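Local coordinates for vacuolar protein sorting protein 36 (Saccharomyces cerevisiae, PDB 2CAY) that probably helps tether the ESCRT-II complex to endosomal membranes, and link it to ESCRT-I, through a lipid-binding PH-type domain used in sorting into multivesicular bodies, at residues A[53-58]-A[112-117]; A[75-80]-A[100-105]; A[85-90]-A[94-99]. One frame throughout, in Å; residues are numbered along the deposited sequence.

Interaction 1 (A[53-58]-A[112-117]); sequences GRIFLT and VQLSFR. With SO4 (sulfate ion), chain C.
The ring of Phe116 meets Ile55 at a slant, its CE1 atom lying 4.3 Å from Ile55 CG2. A second flat group on the same segment, just past the end of the strand, is the Arg117 guanidinium, which takes a sulfate ion at its edge and in its plane. On the other segment, the Arg54 guanidinium turns one face toward the Phe56 ring: Phe56 CZ stands 3.7 Å above the plane, over its centre, and Arg54 NH2 lies in the plane of the ring at its edge.

The setting is the interior of a PH-type beta sandwich. Strand 53-58 belongs to one antiparallel sheet and strand 112-116 to the other, so side chains alone join them; the CA atoms of Ile55 and Leu114 are 8.5 Å apart. Ile55 sends CG1 anti to its backbone N (chi1 -160°), which carries CD1 to 4.1 Å from Leu114 CD2, while CG1 itself meets the other methyl of that leucine, CD1. The two side chains cross at about a right angle, so a beta-branched and a gamma-branched residue meet through methyls and methylenes alone, a wholly apolar contact. Phe124 of helix 122-137 and Tyr64 of a neighbouring strand also pack on Ile55.

Ser115 follows Leu114, and its side chain turns to the other side of the strand, toward the sulfate, which suits a small hydroxyl residue. Its OG bonds sulfate O1 at 2.8 Å. Tyr41, Ser95 and Arg97 complete the site; the ion, probably from the crystallisation liquor, may mimic a lipid phosphate. The bend of the Arg117 chain at chi2 (65°) helps bring its head back to the ion, where Arg117 NE gives its hydrogen to O2 at 3.1 Å and Arg117 NH2 reaches O1 at 2.9 Å.

Interaction 2 (A[75-80]-A[100-105]); sequences LGLELD and LFFKDP
Segments 75-80 and 100-105 run 45° apart where they touch, each leaving a strand of a different sheet. The first passes from strand 75-78 into the start of a 3-10 segment at Leu79 and Asp80; the second passes from the end of strand 97-102 into a loop. Their backbones stay well separated, and the nearest CA atoms, those of Asp80 and Lys103, are 8.6 Å apart.

Leu77 reaches across with both methyls. Its CD2 comes to 3.3 Å from Leu100 CD1, tighter than usual for two carbons, and its chi1 of -146° lies off the staggered positions, so the exact placing of this methyl is best taken with caution. Leu77 CD1 meets the edge of the Phe102 ring near its plane, 4.0 Å from CE1, the two side chains crossing at about a right angle. A branched aliphatic residue suits this spot because one methyl serves each neighbour.

Nearer the solvent the contact turns polar. Lysine suits the place: the long Lys103 chain, extended beyond CG, runs past Asp80 O with its CE at 3.6 Å and still brings a charged end to it, NZ making a weak hydrogen bond of 3.4 Å. Asp80 OD1 stays 4.2 Å from Lys103 NZ, beyond a salt bridge. A water donates to OD1 at 2.9 Å; its link to NZ is too short to be trusted. With an alanine at Lys103, the Asp80 carbonyl would probably lose its weak donor and the carboxylate the positive charge nearby.

Ile135 and Leu136 of helix 122-137 pack on Asp80 and Lys103 respectively, and Tyr84 of a neighbouring subunit bonds the backbone N of Phe102. The arrangement is that of a PH-type sandwich, whose two sheets pack through apolar side chains while the C-terminal helix lies against one end.

Interaction 3 (A[85-90]-A[94-99]); sequences VNYSSG and RSPRLI. With SO4 (sulfate ion), chain C.
A beta hairpin joins strands 82-88 and 97-102 at the edge of one sheet of the PH-type sandwich. Asn86 with Ile99 and Ser88 with Arg97 are the hydrogen-bonded antiparallel pairs; Asn86 O accepts from Ile99 N at 2.8 Å, nearly straight (172°). Tyr87 and Leu98, the non-hydrogen-bonded pair between them, face the opposite side of the sheet, toward helix 122-137.

Tyr87 holds its ring anti to the backbone N (chi1 -179°), alongside Pro96 and pointing the same way, with its OH 3.4 Å from Pro96 CB; the hydroxyl is hydrogen-bonded to Asp120 O. Leu98 CD1 lies 4.1 Å from Val85 CB, aliphatic against aliphatic. Gly90, with a positive phi of 92°, fits where a side chain would jam against Pro96.

Beyond the strand pairing, the second segment cradles a sulfate. Ser95 offers both its backbone N, 2.8 Å from sulfate O4, and its OG, 2.7 Å from O2. Arg97 brings its guanidinium edge to O4, with NH2 at 3.1 Å, while Gln113 holds its NH1. Backbone N-H, hydroxyl and guanidinium together imply a pocket suited to a tetrahedral anion.

Strand 97-102 connects all three contacts: its start serves interaction 3, its end interaction 2, and its neighbour in the sheet, strand 112-116, interaction 1. Along that boundary Leu100 N lies 2.7 Å from Val112 O, probably hydrogen-bonded. Interactions 1 and 2 each bridge the two sheets, with centres about 13 Å apart, whereas interaction 3 lies within one sheet, its centre about 11 Å from that of interaction 1 and about 17 Å from that of interaction 2. Val85 CG1 touches Leu100 CD2 at 3.5 Å, joining interaction 3 to interaction 2 across neighbouring strands. Interactions 1 and 3 share the sulfate, held from strands 97-102 and 112-116 and the turns beside them, with Tyr41 of strand 38-42 adding a bond.

Interaction 1 (A[53-58]-A[112-117])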
loop_
_atom_site.group_PDB
_atom_site.type_symbol
_atom_site.label_atom_id
_atom_site.label_comp_id
_atom_site.label_asym_id
_atom_site.label_seq_id
_atom_site.Cartn_x
_atom_site.Cartn_y
_atom_site.Cartn_z
ATOM N N GLY A 53 -11.366 20.611 -9.863
ATOM C CA GLY A 53 -10.606 21.374 -10.826
ATOM C C GLY A 53 -9.988 20.481 -11.884
ATOM O O GLY A 53 -10.007 19.230 -11.777
ATOM N N ARG A 54 -9.482 21.110 -12.928
ATOM C CA ARG A 54 -8.667 20.407 -13.903
ATOM C C ARG A 54 -7.226 20.465 -13.417
ATOM O O ARG A 54 -6.796 21.449 -12.778
ATOM C CB ARG A 54 -8.776 21.060 -15.286
ATOM C CG ARG A 54 -10.082 20.759 -15.980
ATOM C CD ARG A 54 -9.982 21.155 -17.440
ATOM N NE ARG A 54 -9.839 22.600 -17.521
ATOM C CZ ARG A 54 -9.543 23.275 -18.629
ATOM N NH1 ARG A 54 -9.342 22.631 -19.786
ATOM N NH2 ARG A 54 -9.445 24.600 -18.564
ATOM N N ILE A 55 -6.480 19.403 -13.699
ATOM C CA ILE A 55 -5.091 19.359 -13.320
ATOM C C ILE A 55 -4.265 19.342 -14.606
ATOM O O ILE A 55 -4.592 18.600 -15.541
ATOM C CB ILE A 55 -4.792 18.156 -12.323
ATOM C CG1 ILE A 55 -3.490 18.373 -11.545
ATOM C CG2 ILE A 55 -4.785 16.805 -13.040
ATOM C CD1 ILE A 55 -3.622 19.398 -10.391
ATOM N N PHE A 56 -3.249 20.205 -14.674
ATOM C CA PHE A 56 -2.367 20.311 -15.850
ATOM C C PHE A 56 -0.961 19.949 -15.428
ATOM O O PHE A 56 -0.457 20.467 -14.412
ATOM C CB PHE A 56 -2.274 21.762 -16.381
ATOM C CG PHE A 56 -3.502 22.276 -17.057
ATOM C CD1 PHE A 56 -4.690 22.464 -16.349
ATOM C CD2 PHE A 56 -3.468 22.620 -18.400
ATOM C CE1 PHE A 56 -5.847 22.976 -16.989
ATOM C CE2 PHE A 56 -4.617 23.128 -19.049
ATOM C CZ PHE A 56 -5.795 23.308 -18.339
ATOM N N LEU A 57 -0.304 19.114 -16.213
ATOM C CA LEU A 57 1.109 18.897 -16.067
ATOM C C LEU A 57 1.809 19.668 -17.181
ATOM O O LEU A 57 1.459 19.517 -18.379
ATOM C CB LEU A 57 1.458 17.397 -16.180
ATOM C CG LEU A 57 2.973 17.084 -16.197
ATOM C CD1 LEU A 57 3.523 17.216 -14.757
ATOM C CD2 LEU A 57 3.144 15.630 -16.681
ATOM N N THR A 58 2.805 20.464 -16.800
ATOM C CA THR A 58 3.659 21.114 -17.778
ATOM C C THR A 58 5.065 20.609 -17.580
ATOM O O THR A 58 5.376 19.880 -16.612
ATOM C CB THR A 58 3.643 22.687 -17.687
ATOM O OG1 THR A 58 4.445 23.104 -16.582
ATOM C CG2 THR A 58 2.233 23.283 -17.572
ATOM N N VAL A 112 1.699 16.605 -0.644
ATOM C CA VAL A 112 0.467 16.909 -1.364
ATOM C C VAL A 112 -0.142 15.652 -1.948
ATOM O O VAL A 112 0.568 14.708 -2.257
ATOM C CB VAL A 112 0.717 17.952 -2.536
ATOM C CG1 VAL A 112 -0.539 18.037 -3.484
ATOM C CG2 VAL A 112 1.071 19.333 -1.953
ATOM N N GLN A 113 -1.456 15.636 -2.105
ATOM C CA GLN A 113 -2.086 14.582 -2.934
ATOM C C GLN A 113 -2.993 15.201 -3.971
ATOM O O GLN A 113 -3.685 16.190 -3.700
ATOM C CB GLN A 113 -2.924 13.608 -2.117
ATOM C CG GLN A 113 -2.361 13.250 -0.721
ATOM C CD GLN A 113 -3.283 12.287 0.000
ATOM O OE1 GLN A 113 -3.696 11.273 -0.583
ATOM N NE2 GLN A 113 -3.645 12.612 1.259
ATOM N N LEU A 114 -3.048 14.552 -5.128
ATOM C CA LEU A 114 -4.044 14.830 -6.146
ATOM C C LEU A 114 -5.052 13.678 -6.093
ATOM O O LEU A 114 -4.650 12.494 -6.143
ATOM C CB LEU A 114 -3.366 14.847 -7.524
ATOM C CG LEU A 114 -2.130 15.746 -7.619
ATOM C CD1 LEU A 114 -1.589 15.696 -9.090
ATOM C CD2 LEU A 114 -2.437 17.181 -7.212
ATOM N N SER A 115 -6.336 13.989 -6.002
ATOM C CA SER A 115 -7.312 12.928 -5.898
ATOM C C SER A 115 -8.183 12.883 -7.151
ATOM O O SER A 115 -8.812 13.893 -7.520
ATOM C CB SER A 115 -8.134 13.079 -4.600
ATOM O OG SER A 115 -9.042 11.987 -4.471
ATOM N N PHE A 116 -8.221 11.724 -7.813
ATOM C CA PHE A 116 -8.873 11.628 -9.140
ATOM C C PHE A 116 -10.310 11.106 -9.104
ATOM O O PHE A 116 -10.520 9.900 -9.015
ATOM C CB PHE A 116 -8.042 10.790 -10.124
ATOM C CG PHE A 116 -6.646 11.314 -10.351
ATOM C CD1 PHE A 116 -6.385 12.191 -11.417
ATOM C CD2 PHE A 116 -5.613 10.951 -9.510
ATOM C CE1 PHE A 116 -5.098 12.702 -11.640
ATOM C CE2 PHE A 116 -4.297 11.439 -9.736
ATOM C CZ PHE A 116 -4.059 12.325 -10.800
ATOM N N ARG A 117 -11.295 11.989 -9.253
ATOM C CA ARG A 117 -12.701 11.577 -9.042
ATOM C C ARG A 117 -13.410 11.042 -10.290
ATOM O O ARG A 117 -14.467 10.418 -10.181
ATOM C CB ARG A 117 -13.543 12.700 -8.417
ATOM C CG ARG A 117 -13.420 12.814 -6.900
ATOM C CD ARG A 117 -12.009 13.209 -6.483
ATOM N NE ARG A 117 -11.889 13.401 -5.032
ATOM C CZ ARG A 117 -11.992 14.570 -4.390
ATOM N NH1 ARG A 117 -12.289 15.679 -5.043
ATOM N NH2 ARG A 117 -11.819 14.616 -3.073
HETATM S S SO4 C . -11.410 10.932 -2.171
HETATM O O1 SO4 C . -10.621 12.150 -2.170
HETATM O O2 SO4 C . -12.350 10.926 -3.293
HETATM O O3 SO4 C . -12.182 10.923 -0.916
HETATM O O4 SO4 C . -10.606 9.747 -2.317
#

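Interaction 2 (A[75-80]-A[100-105])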
loop_
_atom_site.group_PDB
_atom_site.type_symbol
_atom_site.label_atom_id
_atom_site.label_comp_id
_atom_site.label_asym_id
_atom_site.label_seq_id
_atom_site.Cartn_x
_atom_site.Cartn_y
_atom_site.Cartn_z
ATOM N N LEU A 75 -3.912 27.202 -8.592
ATOM C CA LEU A 75 -2.630 27.041 -7.878
ATOM C C LEU A 75 -1.596 26.293 -8.695
ATOM O O LEU A 75 -1.950 25.461 -9.542
ATOM C CB LEU A 75 -2.839 26.297 -6.548
ATOM C CG LEU A 75 -3.664 26.954 -5.433
ATOM C CD1 LEU A 75 -3.964 25.925 -4.348
ATOM C CD2 LEU A 75 -2.913 28.196 -4.877
ATOM N N GLY A 76 -0.328 26.564 -8.426
ATOM C CA GLY A 76 0.778 25.919 -9.094
ATOM C C GLY A 76 1.790 25.371 -8.108
ATOM O O GLY A 76 1.984 25.926 -7.018
ATOM N N LEU A 77 2.416 24.267 -8.488
ATOM C CA LEU A 77 3.502 23.676 -7.743
ATOM C C LEU A 77 4.711 23.519 -8.672
ATOM O O LEU A 77 4.558 23.009 -9.790
ATOM C CB LEU A 77 2.998 22.269 -7.277
ATOM C CG LEU A 77 3.369 21.575 -5.971
ATOM C CD1 LEU A 77 2.969 22.399 -4.746
ATOM C CD2 LEU A 77 2.667 20.260 -5.898
ATOM N N GLU A 78 5.917 23.886 -8.251
ATOM C CA GLU A 78 7.093 23.656 -9.113
ATOM C C GLU A 78 7.561 22.204 -9.059
ATOM O O GLU A 78 7.813 21.687 -7.982
ATOM C CB GLU A 78 8.294 24.533 -8.736
ATOM C CG GLU A 78 8.023 26.035 -8.578
ATOM C CD GLU A 78 7.831 26.764 -9.894
ATOM O OE1 GLU A 78 8.231 26.266 -10.974
ATOM O OE2 GLU A 78 7.263 27.864 -9.835
ATOM N N LEU A 79 7.706 21.557 -10.218
ATOM C CA LEU A 79 8.325 20.222 -10.262
ATOM C C LEU A 79 9.724 20.203 -9.629
ATOM O O LEU A 79 10.133 19.209 -9.035
ATOM C CB LEU A 79 8.388 19.688 -11.694
ATOM C CG LEU A 79 7.065 19.397 -12.400
ATOM C CD1 LEU A 79 7.354 19.052 -13.899
ATOM C CD2 LEU A 79 6.270 18.267 -11.685
ATOM N N ASP A 80 10.455 21.302 -9.772
ATOM C CA ASP A 80 11.773 21.446 -9.145
ATOM C C ASP A 80 11.752 21.371 -7.598
ATOM O O ASP A 80 12.786 21.188 -6.996
ATOM C CB ASP A 80 12.437 22.754 -9.574
ATOM C CG ASP A 80 13.924 22.790 -9.201
ATOM O OD1 ASP A 80 14.725 21.994 -9.782
ATOM O OD2 ASP A 80 14.283 23.600 -8.306
ATOM N N LEU A 100 2.576 13.573 -3.752
ATOM C CA LEU A 100 3.784 14.357 -4.092
ATOM C C LEU A 100 4.630 14.580 -2.838
ATOM O O LEU A 100 4.146 15.184 -1.864
ATOM C CB LEU A 100 3.379 15.715 -4.693
ATOM C CG LEU A 100 2.285 15.635 -5.763
ATOM C CD1 LEU A 100 1.921 17.062 -6.284
ATOM C CD2 LEU A 100 2.726 14.732 -6.895
ATOM N N PHE A 101 5.892 14.141 -2.909
ATOM C CA PHE A 101 6.891 14.336 -1.844
ATOM C C PHE A 101 7.832 15.483 -2.180
ATOM O O PHE A 101 8.408 15.505 -3.288
ATOM C CB PHE A 101 7.712 13.065 -1.688
ATOM C CG PHE A 101 7.023 11.981 -0.929
ATOM C CD1 PHE A 101 5.875 12.245 -0.190
ATOM C CD2 PHE A 101 7.610 10.728 -0.829
ATOM C CE1 PHE A 101 5.281 11.254 0.548
ATOM C CE2 PHE A 101 7.011 9.727 -0.075
ATOM C CZ PHE A 101 5.842 10.005 0.605
ATOM N N PHE A 102 7.966 16.432 -1.241
ATOM C CA PHE A 102 8.846 17.604 -1.416
ATOM C C PHE A 102 10.292 17.289 -1.074
ATOM O O PHE A 102 10.565 16.414 -0.264
ATOM C CB PHE A 102 8.408 18.769 -0.532
ATOM C CG PHE A 102 7.041 19.288 -0.840
ATOM C CD1 PHE A 102 6.780 19.892 -2.065
ATOM C CD2 PHE A 102 6.029 19.190 0.104
ATOM C CE1 PHE A 102 5.505 20.375 -2.366
ATOM C CE2 PHE A 102 4.742 19.672 -0.171
ATOM C CZ PHE A 102 4.480 20.253 -1.410
ATOM N N LYS A 103 11.212 18.040 -1.664
ATOM C CA LYS A 103 12.625 17.931 -1.324
ATOM C C LYS A 103 12.871 18.431 0.112
ATOM O O LYS A 103 13.714 17.898 0.822
ATOM C CB LYS A 103 13.474 18.769 -2.289
ATOM C CG LYS A 103 13.578 18.202 -3.683
ATOM C CD LYS A 103 14.599 19.021 -4.450
ATOM C CE LYS A 103 14.837 18.464 -5.820
ATOM N NZ LYS A 103 15.634 19.471 -6.575
ATOM N N ASP A 104 12.125 19.441 0.531
ATOM C CA ASP A 104 12.477 20.180 1.758
ATOM C C ASP A 104 11.215 20.449 2.602
ATOM O O ASP A 104 10.798 21.606 2.752
ATOM C CB ASP A 104 13.210 21.475 1.334
ATOM C CG ASP A 104 13.810 22.249 2.496
ATOM O OD1 ASP A 104 14.282 21.628 3.474
ATOM O OD2 ASP A 104 13.822 23.507 2.401
ATOM N N PRO A 105 10.562 19.371 3.122
ATOM C CA PRO A 105 9.358 19.571 3.917
ATOM C C PRO A 105 9.706 20.150 5.301
ATOM O O PRO A 105 10.782 19.869 5.818
ATOM C CB PRO A 105 8.807 18.147 4.080
ATOM C CG PRO A 105 9.982 17.272 4.003
ATOM C CD PRO A 105 10.882 17.935 2.984
HETATM O O HOH W 1 15.170 19.246 -9.010
#

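Interaction 3 (A[85-90]-A[94-99])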
loop_
_atom_site.group_PDB
_atom_site.type_symbol
_atom_site.label_atom_id
_atom_site.label_comp_id
_atom_site.label_asym_id
_atom_site.label_seq_id
_atom_site.Cartn_x
_atom_site.Cartn_y
_atom_site.Cartn_z
ATOM N N VAL A 85 7.101 11.152 -6.682
ATOM C CA VAL A 85 5.659 11.038 -6.767
ATOM C C VAL A 85 5.335 9.545 -6.653
ATOM O O VAL A 85 6.118 8.697 -7.109
ATOM C CB VAL A 85 5.050 11.710 -8.046
ATOM C CG1 VAL A 85 5.577 13.103 -8.228
ATOM C CG2 VAL A 85 5.364 10.897 -9.286
ATOM N N ASN A 86 4.216 9.224 -6.013
ATOM C CA ASN A 86 3.788 7.838 -5.805
ATOM C C ASN A 86 2.290 7.714 -6.056
ATOM O O ASN A 86 1.513 8.422 -5.456
ATOM C CB ASN A 86 4.100 7.357 -4.373
ATOM C CG ASN A 86 3.429 6.004 -4.029
ATOM O OD1 ASN A 86 3.698 4.944 -4.647
ATOM N ND2 ASN A 86 2.540 6.037 -3.032
ATOM N N TYR A 87 1.906 6.800 -6.947
ATOM C CA TYR A 87 0.507 6.480 -7.222
ATOM C C TYR A 87 -0.070 5.505 -6.208
ATOM O O TYR A 87 0.538 4.462 -5.938
ATOM C CB TYR A 87 0.404 5.854 -8.616
ATOM C CG TYR A 87 -1.013 5.487 -9.035
ATOM C CD1 TYR A 87 -1.903 6.467 -9.498
ATOM C CD2 TYR A 87 -1.467 4.166 -8.962
ATOM C CE1 TYR A 87 -3.211 6.144 -9.885
ATOM C CE2 TYR A 87 -2.790 3.829 -9.368
ATOM C CZ TYR A 87 -3.645 4.834 -9.820
ATOM O OH TYR A 87 -4.927 4.544 -10.228
ATOM N N SER A 88 -1.272 5.793 -5.714
ATOM C CA SER A 88 -1.981 4.915 -4.759
ATOM C C SER A 88 -3.373 4.625 -5.343
ATOM O O SER A 88 -4.100 5.545 -5.723
ATOM C CB SER A 88 -2.039 5.600 -3.391
ATOM O OG SER A 88 -2.736 4.817 -2.439
ATOM N N SER A 89 -3.737 3.343 -5.474
ATOM C CA SER A 89 -4.807 2.952 -6.412
ATOM C C SER A 89 -6.252 2.987 -5.938
ATOM O O SER A 89 -7.153 2.574 -6.683
ATOM C CB SER A 89 -4.531 1.549 -6.938
ATOM O OG SER A 89 -4.334 0.681 -5.832
ATOM N N GLY A 90 -6.492 3.437 -4.709
ATOM C CA GLY A 90 -7.871 3.640 -4.259
ATOM C C GLY A 90 -8.459 2.423 -3.550
ATOM O O GLY A 90 -9.649 2.150 -3.690
ATOM N N ARG A 94 -11.651 6.551 -1.493
ATOM C CA ARG A 94 -12.729 6.558 -2.502
ATOM C C ARG A 94 -12.162 6.712 -3.915
ATOM O O ARG A 94 -12.604 6.026 -4.823
ATOM C CB ARG A 94 -13.729 7.681 -2.243
ATOM C CG ARG A 94 -14.507 7.487 -0.955
ATOM C CD ARG A 94 -15.721 8.409 -0.879
ATOM N NE ARG A 94 -16.148 8.548 0.516
ATOM C CZ ARG A 94 -16.717 7.581 1.236
ATOM N NH1 ARG A 94 -16.957 6.380 0.701
ATOM N NH2 ARG A 94 -17.055 7.821 2.499
ATOM N N SER A 95 -11.183 7.612 -4.079
ATOM C CA SER A 95 -10.533 7.848 -5.401
ATOM C C SER A 95 -9.061 7.460 -5.368
ATOM O O SER A 95 -8.421 7.548 -4.315
ATOM C CB SER A 95 -10.640 9.324 -5.787
ATOM O OG SER A 95 -11.976 9.767 -5.727
ATOM N N PRO A 96 -8.495 7.045 -6.526
ATOM C CA PRO A 96 -7.018 6.906 -6.553
ATOM C C PRO A 96 -6.324 8.258 -6.291
ATOM O O PRO A 96 -6.947 9.305 -6.493
ATOM C CB PRO A 96 -6.704 6.414 -7.986
ATOM C CG PRO A 96 -8.007 6.124 -8.640
ATOM C CD PRO A 96 -9.133 6.734 -7.826
ATOM N N ARG A 97 -5.082 8.215 -5.835
ATOM C CA ARG A 97 -4.359 9.413 -5.380
ATOM C C ARG A 97 -2.980 9.416 -5.993
ATOM O O ARG A 97 -2.307 8.362 -6.110
ATOM C CB ARG A 97 -4.177 9.385 -3.859
ATOM C CG ARG A 97 -5.450 9.168 -3.030
ATOM C CD ARG A 97 -6.223 10.437 -2.855
ATOM N NE ARG A 97 -7.401 10.225 -1.974
ATOM C CZ ARG A 97 -7.428 10.360 -0.649
ATOM N NH1 ARG A 97 -6.339 10.703 0.032
ATOM N NH2 ARG A 97 -8.577 10.099 0.017
ATOM N N LEU A 98 -2.527 10.604 -6.367
ATOM C CA LEU A 98 -1.107 10.787 -6.652
ATOM C C LEU A 98 -0.466 11.608 -5.511
ATOM O O LEU A 98 -0.871 12.734 -5.257
ATOM C CB LEU A 98 -0.879 11.423 -8.028
ATOM C CG LEU A 98 0.605 11.613 -8.428
ATOM C CD1 LEU A 98 1.287 10.246 -8.652
ATOM C CD2 LEU A 98 0.746 12.486 -9.681
ATOM N N ILE A 99 0.498 11.006 -4.821
ATOM C CA ILE A 99 1.157 11.611 -3.629
ATOM C C ILE A 99 2.455 12.290 -4.060
ATOM O O ILE A 99 3.296 11.666 -4.712
ATOM C CB ILE A 99 1.516 10.512 -2.570
ATOM C CG1 ILE A 99 0.378 9.512 -2.350
ATOM C CG2 ILE A 99 2.091 11.115 -1.254
ATOM C CD1 ILE A 99 -0.933 10.114 -2.191
HETATM S S SO4 C . -11.410 10.932 -2.171
HETATM O O1 SO4 C . -10.621 12.150 -2.170
HETATM O O2 SO4 C . -12.350 10.926 -3.293
HETATM O O3 SO4 C . -12.182 10.923 -0.916
HETATM O O4 SO4 C . -10.606 9.747 -2.317
#